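Local coordinates for protein arabinose metabolism transcriptional repressor (Bacillus subtilis, PDB 5D4S) that binds operator DNA through a winged helix-turn-helix domain of the GntR family and so probably represses the genes of arabinose metabolism, at residues K29-I32 against S33-N37; I47-E50 against N51-M54; I64-A67 against I68-V72. All coordinates share one frame; numbering follows the deposited sequence.

Contact 1: residues K29-I32 against S33-N37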
ATOM      1  N   LYS B  29      -4.426   7.010  -7.125  1.00 32.93           N
ATOM      2  CA  LYS B  29      -5.585   6.301  -6.562  1.00 32.16           C
ATOM      3  C   LYS B  29      -6.913   6.947  -6.957  1.00 30.91           C
ATOM      4  O   LYS B  29      -7.861   6.253  -7.323  1.00 33.55           O
ATOM      5  CB  LYS B  29      -5.503   6.243  -5.028  1.00 31.67           C
ATOM      6  CG  LYS B  29      -4.569   5.193  -4.504  1.00 34.20           C
ATOM      7  CD  LYS B  29      -4.310   5.299  -2.993  1.00 37.11           C
ATOM      8  CE  LYS B  29      -5.576   5.084  -2.182  1.00 40.65           C
ATOM      9  NZ  LYS B  29      -5.291   5.169  -0.714  1.00 38.03           N
ATOM     10  N   GLU B  30      -6.989   8.269  -6.840  1.00 29.41           N
ATOM     11  CA  GLU B  30      -8.205   8.996  -7.176  1.00 33.96           C
ATOM     12  C   GLU B  30      -8.562   8.838  -8.654  1.00 37.76           C
ATOM     13  O   GLU B  30      -9.725   8.630  -8.995  1.00 39.69           O
ATOM     14  CB  GLU B  30      -8.074  10.480  -6.832  1.00 38.71           C
ATOM     15  CG  GLU B  30      -8.706  10.842  -5.499  1.00 52.08           C
ATOM     16  CD  GLU B  30      -8.715  12.340  -5.232  1.00 58.57           C
ATOM     17  OE1 GLU B  30      -8.460  13.123  -6.175  1.00 57.05           O
ATOM     18  OE2 GLU B  30      -8.983  12.730  -4.075  1.00 63.12           O
ATOM     19  N   GLU B  31      -7.565   8.935  -9.529  1.00 36.10           N
ATOM     20  CA  GLU B  31      -7.839   8.815 -10.961  1.00 39.75           C
ATOM     21  C   GLU B  31      -8.293   7.385 -11.294  1.00 34.68           C
ATOM     22  O   GLU B  31      -9.337   7.174 -11.909  1.00 39.89           O
ATOM     23  CB  GLU B  31      -6.603   9.214 -11.773  1.00 36.89           C
ATOM     24  CG  GLU B  31      -6.780   9.129 -13.288  1.00 50.19           C
ATOM     25  CD  GLU B  31      -7.516  10.320 -13.863  1.00 62.38           C
ATOM     26  OE1 GLU B  31      -7.796  11.267 -13.099  1.00 65.71           O
ATOM     27  OE2 GLU B  31      -7.811  10.311 -15.080  1.00 71.09           O
ATOM     28  N   ILE B  32      -7.523   6.398 -10.855  1.00 29.02           N
ATOM     29  CA  ILE B  32      -7.873   5.016 -11.141  1.00 32.44           C
ATOM     30  C   ILE B  32      -9.262   4.704 -10.593  1.00 38.63           C
ATOM     31  O   ILE B  32     -10.080   4.090 -11.278  1.00 35.58           O
ATOM     32  CB  ILE B  32      -6.840   4.041 -10.573  1.00 26.25           C
ATOM     33  CG1 ILE B  32      -5.510   4.214 -11.323  1.00 27.07           C
ATOM     34  CG2 ILE B  32      -7.311   2.603 -10.754  1.00 35.76           C
ATOM     35  CD1 ILE B  32      -4.379   3.269 -10.836  1.00 27.48           C
ATOM     36  N   SER B  33      -9.566   5.181  -9.390  1.00 35.50           N
ATOM     37  CA  SER B  33     -10.876   4.880  -8.838  1.00 37.19           C
ATOM     38  C   SER B  33     -11.949   5.671  -9.580  1.00 40.77           C
ATOM     39  O   SER B  33     -13.111   5.264  -9.599  1.00 41.28           O
ATOM     40  CB  SER B  33     -10.923   5.154  -7.337  1.00 43.15           C
ATOM     41  OG  SER B  33     -10.208   6.326  -7.020  1.00 60.07           O
ATOM     42  N   SER B  34     -11.563   6.781 -10.215  1.00 35.77           N
ATOM     43  CA  SER B  34     -12.516   7.561 -11.003  1.00 42.28           C
ATOM     44  C   SER B  34     -12.820   6.847 -12.317  1.00 40.27           C
ATOM     45  O   SER B  34     -13.877   7.048 -12.889  1.00 45.29           O
ATOM     46  CB  SER B  34     -11.998   8.974 -11.295  1.00 47.37           C
ATOM     47  OG  SER B  34     -11.103   8.956 -12.405  1.00 47.62           O
ATOM     48  N   TRP B  35     -11.889   6.023 -12.794  1.00 40.56           N
ATOM     49  CA  TRP B  35     -12.143   5.188 -13.977  1.00 39.72           C
ATOM     50  C   TRP B  35     -13.196   4.128 -13.671  1.00 41.98           C
ATOM     51  O   TRP B  35     -14.144   3.936 -14.421  1.00 41.00           O
ATOM     52  CB  TRP B  35     -10.865   4.510 -14.450  1.00 36.28           C
ATOM     53  CG  TRP B  35      -9.792   5.447 -14.877  1.00 28.21           C
ATOM     54  CD1 TRP B  35      -9.926   6.770 -15.214  1.00 34.97           C
ATOM     55  CD2 TRP B  35      -8.414   5.131 -15.024  1.00 33.63           C
ATOM     56  NE1 TRP B  35      -8.699   7.294 -15.554  1.00 34.79           N
ATOM     57  CE2 TRP B  35      -7.755   6.301 -15.451  1.00 34.92           C
ATOM     58  CE3 TRP B  35      -7.665   3.956 -14.842  1.00 31.45           C
ATOM     59  CZ2 TRP B  35      -6.385   6.343 -15.685  1.00 33.26           C
ATOM     60  CZ3 TRP B  35      -6.307   3.995 -15.075  1.00 32.16           C
ATOM     61  CH2 TRP B  35      -5.677   5.184 -15.487  1.00 33.43           C
ATOM     62  N   ILE B  36     -13.013   3.429 -12.555  1.00 35.89           N
ATOM     63  CA  ILE B  36     -14.108   2.698 -11.939  1.00 43.94           C
ATOM     64  C   ILE B  36     -15.080   3.787 -11.483  1.00 53.63           C
ATOM     65  O   ILE B  36     -14.796   4.957 -11.670  1.00 63.29           O
ATOM     66  CB  ILE B  36     -13.621   1.817 -10.763  1.00 43.14           C
ATOM     67  CG1 ILE B  36     -12.240   1.249 -11.077  1.00 40.53           C
ATOM     68  CG2 ILE B  36     -14.588   0.669 -10.492  1.00 46.27           C
ATOM     69  CD1 ILE B  36     -11.670   0.400  -9.967  1.00 45.44           C
ATOM     70  N   ASN B  37     -16.211   3.441 -10.885  1.00 59.78           N
ATOM     71  CA  ASN B  37     -17.259   4.435 -10.601  1.00 63.77           C
ATOM     72  C   ASN B  37     -17.840   4.981 -11.904  1.00 57.88           C
ATOM     73  O   ASN B  37     -19.025   4.809 -12.158  1.00 58.36           O
ATOM     74  CB  ASN B  37     -16.760   5.612  -9.737  1.00 65.81           C
ATOM     75  CG  ASN B  37     -16.128   5.167  -8.430  1.00 70.48           C
ATOM     76  OD1 ASN B  37     -15.905   3.979  -8.197  1.00 70.03           O
ATOM     77  ND2 ASN B  37     -15.823   6.134  -7.570  1.00 73.86           N
TER

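Contact 2: residues I47-E50 against N51-M54. With nucleotides of chain C.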
ATOM      1  N   ILE B  47      -7.001  -3.302 -15.988  1.00 36.68           N
ATOM      2  CA  ILE B  47      -6.521  -1.932 -16.058  1.00 36.00           C
ATOM      3  C   ILE B  47      -5.167  -1.963 -16.750  1.00 35.01           C
ATOM      4  O   ILE B  47      -4.609  -3.047 -16.939  1.00 35.36           O
ATOM      5  CB  ILE B  47      -6.405  -1.276 -14.657  1.00 34.91           C
ATOM      6  CG1 ILE B  47      -5.283  -1.919 -13.832  1.00 31.19           C
ATOM      7  CG2 ILE B  47      -7.738  -1.328 -13.927  1.00 41.45           C
ATOM      8  CD1 ILE B  47      -4.963  -1.135 -12.570  1.00 31.49           C
ATOM      9  N   PRO B  48      -4.624  -0.790 -17.135  1.00 34.97           N
ATOM     10  CA  PRO B  48      -3.298  -0.800 -17.760  1.00 31.52           C
ATOM     11  C   PRO B  48      -2.229  -1.433 -16.888  1.00 31.26           C
ATOM     12  O   PRO B  48      -2.370  -1.461 -15.667  1.00 28.03           O
ATOM     13  CB  PRO B  48      -2.997   0.683 -17.966  1.00 35.75           C
ATOM     14  CG  PRO B  48      -4.323   1.325 -18.055  1.00 36.47           C
ATOM     15  CD  PRO B  48      -5.190   0.574 -17.096  1.00 37.09           C
ATOM     16  N   THR B  49      -1.165  -1.920 -17.515  1.00 34.11           N
ATOM     17  CA  THR B  49      -0.040  -2.492 -16.789  1.00 28.89           C
ATOM     18  C   THR B  49       0.655  -1.451 -15.931  1.00 31.34           C
ATOM     19  O   THR B  49       0.442  -0.250 -16.101  1.00 24.44           O
ATOM     20  CB  THR B  49       0.989  -3.073 -17.734  1.00 29.71           C
ATOM     21  OG1 THR B  49       1.604  -2.000 -18.463  1.00 30.82           O
ATOM     22  CG2 THR B  49       0.324  -4.036 -18.719  1.00 30.30           C
ATOM     23  N   GLU B  50       1.497  -1.916 -15.015  1.00 25.77           N
ATOM     24  CA  GLU B  50       2.214  -1.010 -14.134  1.00 27.39           C
ATOM     25  C   GLU B  50       3.116  -0.109 -14.954  1.00 30.16           C
ATOM     26  O   GLU B  50       3.240   1.056 -14.651  1.00 25.01           O
ATOM     27  CB  GLU B  50       3.015  -1.792 -13.074  1.00 27.61           C
ATOM     28  CG  GLU B  50       2.116  -2.370 -11.987  1.00 29.68           C
ATOM     29  CD  GLU B  50       2.843  -3.347 -11.050  1.00 33.76           C
ATOM     30  OE1 GLU B  50       4.086  -3.467 -11.126  1.00 32.93           O
ATOM     31  OE2 GLU B  50       2.158  -4.006 -10.243  1.00 28.83           O
ATOM     32  N   ASN B  51       3.724  -0.629 -16.013  1.00 26.64           N
ATOM     33  CA  ASN B  51       4.602   0.206 -16.830  1.00 27.91           C
ATOM     34  C   ASN B  51       3.846   1.270 -17.649  1.00 26.68           C
ATOM     35  O   ASN B  51       4.336   2.397 -17.838  1.00 33.01           O
ATOM     36  CB  ASN B  51       5.445  -0.660 -17.758  1.00 34.61           C
ATOM     37  CG  ASN B  51       6.729  -1.100 -17.097  1.00 55.46           C
ATOM     38  OD1 ASN B  51       7.802  -0.571 -17.384  1.00 68.23           O
ATOM     39  ND2 ASN B  51       6.623  -2.044 -16.168  1.00 49.56           N
ATOM     40  N   GLU B  52       2.664   0.897 -18.125  1.00 31.87           N
ATOM     41  CA  GLU B  52       1.791   1.835 -18.819  1.00 30.23           C
ATOM     42  C   GLU B  52       1.367   2.933 -17.849  1.00 33.46           C
ATOM     43  O   GLU B  52       1.362   4.111 -18.200  1.00 33.55           O
ATOM     44  CB  GLU B  52       0.574   1.125 -19.396  1.00 25.81           C
ATOM     45  CG  GLU B  52       0.937   0.252 -20.601  1.00 24.85           C
ATOM     46  CD  GLU B  52      -0.202  -0.589 -21.089  1.00 31.53           C
ATOM     47  OE1 GLU B  52      -1.160  -0.802 -20.318  1.00 34.77           O
ATOM     48  OE2 GLU B  52      -0.148  -1.027 -22.254  1.00 46.93           O
ATOM     49  N   LEU B  53       1.022   2.542 -16.629  1.00 23.85           N
ATOM     50  CA  LEU B  53       0.610   3.518 -15.616  1.00 30.21           C
ATOM     51  C   LEU B  53       1.763   4.447 -15.226  1.00 29.41           C
ATOM     52  O   LEU B  53       1.558   5.653 -15.046  1.00 34.06           O
ATOM     53  CB  LEU B  53       0.051   2.811 -14.381  1.00 30.11           C
ATOM     54  CG  LEU B  53      -1.275   2.092 -14.643  1.00 33.66           C
ATOM     55  CD1 LEU B  53      -1.710   1.280 -13.440  1.00 34.74           C
ATOM     56  CD2 LEU B  53      -2.365   3.072 -15.055  1.00 38.71           C
ATOM     57  N   MET B  54       2.965   3.886 -15.098  1.00 31.64           N
ATOM     58  CA  MET B  54       4.172   4.670 -14.816  1.00 33.68           C
ATOM     59  C   MET B  54       4.356   5.760 -15.849  1.00 32.15           C
ATOM     60  O   MET B  54       4.579   6.929 -15.517  1.00 27.75           O
ATOM     61  CB  MET B  54       5.420   3.788 -14.819  1.00 32.77           C
ATOM     62  CG  MET B  54       5.503   2.802 -13.696  1.00 31.85           C
ATOM     63  SD  MET B  54       6.847   1.647 -14.011  1.00 34.61           S
ATOM     64  CE  MET B  54       8.215   2.783 -14.139  1.00 33.25           C
TER
ATOM     65  P    DT C   8       0.855  -5.672 -14.512  1.00 27.55           P
ATOM     66  OP1  DT C   8      -0.567  -5.270 -14.494  1.00 26.35           O
ATOM     67  OP2  DT C   8       1.929  -4.693 -14.850  1.00 26.63           O
ATOM     68  O5'  DT C   8       1.182  -6.493 -13.185  1.00 28.34           O
ATOM     69  C5'  DT C   8       0.280  -7.525 -12.779  1.00 22.80           C
ATOM     70  C4'  DT C   8       0.868  -8.397 -11.688  1.00 27.20           C
ATOM     71  O4'  DT C   8       2.164  -8.901 -12.112  1.00 28.47           O
ATOM     72  C3'  DT C   8       1.100  -7.699 -10.338  1.00 26.05           C
ATOM     73  O3'  DT C   8       0.770  -8.598  -9.295  1.00 30.10           O
ATOM     74  C2'  DT C   8       2.595  -7.412 -10.369  1.00 25.07           C
ATOM     75  C1'  DT C   8       3.109  -8.637 -11.113  1.00 27.81           C
ATOM     76  N1   DT C   8       4.444  -8.445 -11.741  1.00 23.09           N
ATOM     77  C2   DT C   8       5.421  -9.376 -11.499  1.00 26.31           C
ATOM     78  O2   DT C   8       5.240 -10.375 -10.835  1.00 32.75           O
ATOM     79  N3   DT C   8       6.609  -9.118 -12.092  1.00 27.58           N
ATOM     80  C4   DT C   8       6.936  -8.036 -12.868  1.00 27.51           C
ATOM     81  O4   DT C   8       8.058  -7.902 -13.357  1.00 30.48           O
ATOM     82  C5   DT C   8       5.875  -7.080 -13.067  1.00 32.29           C
ATOM     83  C7   DT C   8       6.115  -5.846 -13.886  1.00 28.51           C
ATOM     84  C6   DT C   8       4.690  -7.329 -12.496  1.00 25.74           C
ATOM     85  P    DT C   7       2.788  -6.380 -20.789  1.00 40.17           P
ATOM     86  OP1  DT C   7       1.467  -6.161 -21.423  1.00 37.20           O
ATOM     87  OP2  DT C   7       3.843  -5.340 -20.810  1.00 35.77           O
ATOM     88  O5'  DT C   7       2.575  -6.776 -19.275  1.00 30.92           O
ATOM     89  C5'  DT C   7       1.660  -7.782 -18.906  1.00 27.09           C
ATOM     90  C4'  DT C   7       1.844  -8.128 -17.435  1.00 25.73           C
ATOM     91  O4'  DT C   7       3.025  -8.939 -17.244  1.00 26.62           O
ATOM     92  C3'  DT C   7       2.015  -6.904 -16.511  1.00 25.42           C
ATOM     93  O3'  DT C   7       0.895  -6.806 -15.664  1.00 28.00           O
ATOM     94  C2'  DT C   7       3.302  -7.189 -15.697  1.00 26.64           C
ATOM     95  C1'  DT C   7       3.562  -8.665 -15.966  1.00 26.32           C
ATOM     96  N1   DT C   7       4.996  -9.031 -15.962  1.00 31.99           N
ATOM     97  C2   DT C   7       5.403 -10.081 -15.173  1.00 31.07           C
ATOM     98  O2   DT C   7       4.645 -10.732 -14.476  1.00 31.33           O
ATOM     99  N3   DT C   7       6.716 -10.370 -15.244  1.00 30.67           N
ATOM    100  C4   DT C   7       7.680  -9.743 -15.967  1.00 32.86           C
ATOM    101  O4   DT C   7       8.856 -10.109 -15.924  1.00 36.49           O
ATOM    102  C5   DT C   7       7.218  -8.638 -16.780  1.00 32.59           C
ATOM    103  C7   DT C   7       8.189  -7.868 -17.629  1.00 34.35           C
ATOM    104  C6   DT C   7       5.898  -8.334 -16.743  1.00 28.62           C
TER

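Contact 3: residues I64-A67 against I68-V72. With nucleotides of chain C.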
ATOM      1  N   ILE B  64       3.038   3.700  -8.347  1.00 26.33           N
ATOM      2  CA  ILE B  64       1.907   2.996  -8.946  1.00 22.23           C
ATOM      3  C   ILE B  64       1.496   1.823  -8.058  1.00 22.99           C
ATOM      4  O   ILE B  64       0.305   1.585  -7.827  1.00 23.96           O
ATOM      5  CB  ILE B  64       2.231   2.465 -10.368  1.00 25.80           C
ATOM      6  CG1 ILE B  64       2.394   3.616 -11.366  1.00 22.56           C
ATOM      7  CG2 ILE B  64       1.134   1.510 -10.854  1.00 30.40           C
ATOM      8  CD1 ILE B  64       1.170   4.556 -11.441  1.00 21.54           C
ATOM      9  N   ARG B  65       2.488   1.107  -7.540  1.00 23.19           N
ATOM     10  CA  ARG B  65       2.220  -0.076  -6.735  1.00 23.97           C
ATOM     11  C   ARG B  65       1.609   0.295  -5.393  1.00 24.39           C
ATOM     12  O   ARG B  65       0.777  -0.431  -4.867  1.00 26.04           O
ATOM     13  CB  ARG B  65       3.498  -0.903  -6.541  1.00 23.87           C
ATOM     14  CG  ARG B  65       3.822  -1.769  -7.812  1.00 18.00           C
ATOM     15  CD  ARG B  65       4.952  -2.745  -7.534  1.00 20.37           C
ATOM     16  NE  ARG B  65       4.546  -3.656  -6.475  1.00 26.49           N
ATOM     17  CZ  ARG B  65       3.758  -4.707  -6.669  1.00 30.33           C
ATOM     18  NH1 ARG B  65       3.326  -4.999  -7.894  1.00 29.26           N
ATOM     19  NH2 ARG B  65       3.408  -5.465  -5.645  1.00 29.59           N
ATOM     20  N   LYS B  66       2.025   1.417  -4.833  1.00 23.79           N
ATOM     21  CA  LYS B  66       1.384   1.909  -3.623  1.00 23.13           C
ATOM     22  C   LYS B  66      -0.096   2.220  -3.906  1.00 23.58           C
ATOM     23  O   LYS B  66      -0.980   1.782  -3.159  1.00 30.49           O
ATOM     24  CB  LYS B  66       2.142   3.128  -3.103  1.00 23.77           C
ATOM     25  CG  LYS B  66       1.417   3.979  -2.034  1.00 29.08           C
ATOM     26  CD  LYS B  66       1.193   3.208  -0.755  1.00 30.21           C
ATOM     27  CE  LYS B  66       1.002   4.188   0.414  1.00 33.17           C
ATOM     28  NZ  LYS B  66       0.336   3.545   1.554  1.00 38.86           N
ATOM     29  N   ALA B  67      -0.375   2.951  -4.987  1.00 23.86           N
ATOM     30  CA  ALA B  67      -1.769   3.262  -5.321  1.00 23.46           C
ATOM     31  C   ALA B  67      -2.636   2.017  -5.515  1.00 24.55           C
ATOM     32  O   ALA B  67      -3.748   1.877  -4.956  1.00 27.89           O
ATOM     33  CB  ALA B  67      -1.833   4.128  -6.582  1.00 25.43           C
ATOM     34  N   ILE B  68      -2.126   1.117  -6.337  1.00 27.41           N
ATOM     35  CA  ILE B  68      -2.867  -0.085  -6.654  1.00 27.68           C
ATOM     36  C   ILE B  68      -3.022  -0.949  -5.416  1.00 28.67           C
ATOM     37  O   ILE B  68      -4.091  -1.501  -5.170  1.00 33.55           O
ATOM     38  CB  ILE B  68      -2.187  -0.859  -7.789  1.00 27.88           C
ATOM     39  CG1 ILE B  68      -2.440  -0.127  -9.114  1.00 25.49           C
ATOM     40  CG2 ILE B  68      -2.707  -2.296  -7.846  1.00 32.41           C
ATOM     41  CD1 ILE B  68      -1.673  -0.698 -10.297  1.00 34.87           C
ATOM     42  N   GLY B  69      -1.973  -1.027  -4.608  1.00 28.53           N
ATOM     43  CA  GLY B  69      -2.010  -1.818  -3.392  1.00 32.16           C
ATOM     44  C   GLY B  69      -3.086  -1.321  -2.445  1.00 31.12           C
ATOM     45  O   GLY B  69      -3.820  -2.119  -1.857  1.00 32.23           O
ATOM     46  N   ASP B  70      -3.200  -0.003  -2.301  1.00 26.50           N
ATOM     47  CA  ASP B  70      -4.268   0.526  -1.465  1.00 31.48           C
ATOM     48  C   ASP B  70      -5.627   0.147  -2.042  1.00 34.98           C
ATOM     49  O   ASP B  70      -6.542  -0.231  -1.304  1.00 38.95           O
ATOM     50  CB  ASP B  70      -4.190   2.049  -1.343  1.00 28.49           C
ATOM     51  CG  ASP B  70      -3.063   2.523  -0.448  1.00 36.57           C
ATOM     52  OD1 ASP B  70      -2.241   1.692   0.010  1.00 33.86           O
ATOM     53  OD2 ASP B  70      -3.012   3.754  -0.203  1.00 37.25           O
ATOM     54  N   LEU B  71      -5.777   0.279  -3.359  1.00 28.09           N
ATOM     55  CA  LEU B  71      -7.084  -0.007  -3.967  1.00 28.02           C
ATOM     56  C   LEU B  71      -7.477  -1.495  -3.886  1.00 34.58           C
ATOM     57  O   LEU B  71      -8.652  -1.816  -3.731  1.00 33.85           O
ATOM     58  CB  LEU B  71      -7.102   0.479  -5.424  1.00 34.57           C
ATOM     59  CG  LEU B  71      -7.064   1.999  -5.610  1.00 34.36           C
ATOM     60  CD1 LEU B  71      -6.953   2.389  -7.085  1.00 33.92           C
ATOM     61  CD2 LEU B  71      -8.291   2.660  -4.980  1.00 39.27           C
ATOM     62  N   VAL B  72      -6.499  -2.395  -3.985  1.00 34.55           N
ATOM     63  CA  VAL B  72      -6.736  -3.827  -3.783  1.00 33.11           C
ATOM     64  C   VAL B  72      -7.175  -4.042  -2.343  1.00 38.04           C
ATOM     65  O   VAL B  72      -8.163  -4.727  -2.071  1.00 35.00           O
ATOM     66  CB  VAL B  72      -5.473  -4.659  -4.096  1.00 31.28           C
ATOM     67  CG1 VAL B  72      -5.621  -6.120  -3.632  1.00 34.61           C
ATOM     68  CG2 VAL B  72      -5.178  -4.590  -5.587  1.00 29.99           C
TER
ATOM     69  P    DG C   9       1.008  -8.227  -7.749  1.00 29.15           P
ATOM     70  OP1  DG C   9      -0.102  -8.904  -7.053  1.00 26.21           O
ATOM     71  OP2  DG C   9       1.184  -6.765  -7.608  1.00 27.23           O
ATOM     72  O5'  DG C   9       2.355  -8.970  -7.387  1.00 28.18           O
ATOM     73  C5'  DG C   9       2.341 -10.386  -7.262  1.00 27.57           C
ATOM     74  C4'  DG C   9       3.520 -10.850  -6.470  1.00 26.44           C
ATOM     75  O4'  DG C   9       4.726 -10.697  -7.274  1.00 27.13           O
ATOM     76  C3'  DG C   9       3.734 -10.052  -5.181  1.00 27.71           C
ATOM     77  O3'  DG C   9       4.000 -10.957  -4.116  1.00 32.28           O
ATOM     78  C2'  DG C   9       4.916  -9.142  -5.508  1.00 24.54           C
ATOM     79  C1'  DG C   9       5.674  -9.907  -6.589  1.00 25.89           C
ATOM     80  N9   DG C   9       6.335  -9.028  -7.569  1.00 27.90           N
ATOM     81  C8   DG C   9       5.756  -8.045  -8.343  1.00 25.57           C
ATOM     82  N7   DG C   9       6.607  -7.434  -9.134  1.00 26.91           N
ATOM     83  C5   DG C   9       7.822  -8.058  -8.867  1.00 25.08           C
ATOM     84  C6   DG C   9       9.119  -7.829  -9.410  1.00 25.11           C
ATOM     85  O6   DG C   9       9.466  -7.010 -10.270  1.00 30.64           O
ATOM     86  N1   DG C   9      10.067  -8.686  -8.857  1.00 24.15           N
ATOM     87  C2   DG C   9       9.793  -9.644  -7.904  1.00 33.97           C
ATOM     88  N2   DG C   9      10.822 -10.380  -7.483  1.00 35.25           N
ATOM     89  N3   DG C   9       8.594  -9.870  -7.399  1.00 31.16           N
ATOM     90  C4   DG C   9       7.663  -9.039  -7.911  1.00 32.59           C
ATOM     91  P    DT C  10       4.332 -10.426  -2.641  1.00 27.56           P
ATOM     92  OP1  DT C  10       3.880 -11.490  -1.738  1.00 27.20           O
ATOM     93  OP2  DT C  10       3.837  -9.036  -2.485  1.00 33.11           O
ATOM     94  O5'  DT C  10       5.919 -10.384  -2.643  1.00 27.57           O
ATOM     95  C5'  DT C  10       6.646 -11.622  -2.815  1.00 28.56           C
ATOM     96  C4'  DT C  10       8.133 -11.370  -2.742  1.00 31.03           C
ATOM     97  O4'  DT C  10       8.534 -10.527  -3.847  1.00 34.02           O
ATOM     98  C3'  DT C  10       8.591 -10.644  -1.469  1.00 31.28           C
ATOM     99  O3'  DT C  10       9.625 -11.391  -0.894  1.00 33.36           O
ATOM    100  C2'  DT C  10       9.080  -9.271  -1.976  1.00 29.21           C
ATOM    101  C1'  DT C  10       9.498  -9.613  -3.400  1.00 27.44           C
ATOM    102  N1   DT C  10       9.517  -8.453  -4.361  1.00 27.66           N
ATOM    103  C2   DT C  10      10.679  -8.151  -5.018  1.00 29.53           C
ATOM    104  O2   DT C  10      11.710  -8.758  -4.850  1.00 29.74           O
ATOM    105  N3   DT C  10      10.594  -7.105  -5.888  1.00 28.10           N
ATOM    106  C4   DT C  10       9.492  -6.351  -6.176  1.00 30.34           C
ATOM    107  O4   DT C  10       9.528  -5.418  -6.984  1.00 37.76           O
ATOM    108  C5   DT C  10       8.302  -6.708  -5.455  1.00 28.44           C
ATOM    109  C7   DT C  10       7.038  -5.937  -5.670  1.00 26.36           C
ATOM    110  C6   DT C  10       8.366  -7.740  -4.600  1.00 24.78           C
TER
HETATM  111  O   HOH W   1      -2.285   4.742   2.251  1.00 52.07           O

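Contact 1: residues K29-I32 against S33-N37
Trp35 folds back over the preceding turn of helix 24-35 and meets Glu31 and Ile32 with one face of its indole. The close packing is here. The CA of Ile32 lies over that face, 4.2 Å from the centroid of the Trp35 six-membered ring, a CH-pi contact. The CG1 arm of Ile32 adds an apolar touch, with CG1 at 3.8 Å from Trp35 CZ3. The carbonyl O of Glu31 sits over the same face, offset toward the rim. With CG turned away from its own carbonyl carbon (chi1 -62°), Trp35 directs the indole back along the helix. Its NE1 gives a hydrogen bond to Glu31 OE2 at 3.2 Å. The carboxylate stands almost perpendicular to the ring (88°) and is met from above its plane. Replacing the indole of Trp35 by the methyl of an alanine is likely to leave Glu31 OE2 without its N-H donor and to open a gap beside Ile32.

The looser side is that of exposed Glu30 and the partly exposed serines. Glu30 crosses the contact mainly through its backbone, whose O accepts from Ser34 N at 2.9 Å. Ser34 turns its hydroxyl back to the main chain. Its OG donates to Glu31 O at 2.6 Å, in the carbonyl plane and on a lone pair.

Backbone bonds finish the helix. Glu31 O also accepts from Trp35 N, so two donors grip it. Ile36 is the first residue to leave helical geometry, yet its N still bonds to Ile32 O at 3.3 Å.

Ile32 also packs on Leu71, and Trp35 on Leu53. The arrangement is the C-terminal end of the first helix of a GntR-type winged helix-turn-helix domain, packed against the two helices that follow.

Contact 2: residues I47-E50 against N51-M54
A capping box opens helix 50-57, the first helix of the helix-turn-helix, where Thr49 and Glu52 bond to each other crosswise. Thr49 is the N-cap. Its OG1 accepts from Glu52 N at 3.1 Å. In return Thr49 N donates to Glu52 OE1 at 3.0 Å, meeting the carboxylate from above its plane. The first torsion of Glu52 (chi1 -72°) sets CG beside its backbone N and turns the chain back to Thr49. The extended chain beyond CG gives the reach, passing alongside the threonine hydroxyl. Glu52 OE1 also lies 3.3 Å from Pro48 CB.

The capped end faces the operator backbone. Glu50 N gives an almost straight hydrogen bond, 177° at the hydrogen, to OP2 of DT8 of chain C at 2.8 Å. The positive end of the helix dipole probably strengthens this grip. Thr49 packs beside it, with CG2 3.6 Å from O5' of DT7 of chain C. This is consistent with the helix-turn-helix, whose first helix sets its N-terminus against the DNA backbone.

On the protein side Leu53 crosses Pro48 and Ile47 at about right angles. Its CD2 meets Pro48 CB at 3.8 Å, and its CD1 lies 4.1 Å from Ile47 CD1. The carboxylate of Glu50 makes a salt bridge to Arg61.

Contact 3: residues I64-A67 against I68-V72
Lys66 starts with CG opposite its backbone N (chi1 166°) and then bends at chi2 (64°), which carries its amine forward along helix 61-74 to Asp70. Lys66 NZ reaches Asp70 OD1 at 3.5 Å, a long salt bridge across one turn. A water closes the pair on the other oxygen. It accepts from Lys66 NZ at 3.0 Å and donates to Asp70 OD2 at 2.7 Å. Asp70 OD2 has a stronger partner in Lys29, while Lys66 also makes a cation-pi contact with Tyr25.

Arg65 leaves the helix in another direction. A bend at chi3 (62°) turns its guanidinium to the DNA. NH1 donates to OP2 of DG9 of chain C at 2.8 Å, and NH2 adds a weak bond to the same oxygen. The phosphorus of DG9 lies at the edge of the guanidinium, in its plane. The methyl C7 of DT10 of chain C sits over one face, toward the rim, 3.5 Å from Arg65 NE. Arg65 NH1 is also bridged to Glu50, which probably helps to fix the rotation of the group.

The buried side is apolar. Ile64 CG2 meets Ile68 CD1 at 3.6 Å, the two chains slanting past each other. Both also pack on Leu53. The backbone keeps regular helical bonds, such as Ile68 N to Ile64 O at 2.9 Å.

The chemistry is thus divided round the helix. Its apolar side packs into the core between the helices. Arg65 grips a phosphate and lays one face against a thymine methyl, consistent with a mainly backbone contact plus a methyl touch. This suits the recognition helix of a helix-turn-helix.

The three contacts lie on the three helices of one DNA-binding domain and on the loop that leads into the second. Contact 1 is a surface contact on helix 24-35, its nearest atom about 9 Å from the DNA. Most of its polar bonds stay within the helix, Lys29 excepted. Contacts 2 and 3 are partly buried and both reach phosphates, contact 2 with a backbone N-H and contact 3 with a guanidinium. Apolar packing joins all three, with leucine and isoleucine side chains meeting between the helices. Charged pairs also tie the helices: one salt bridge runs between contacts 1 and 3, and another between contacts 2 and 3.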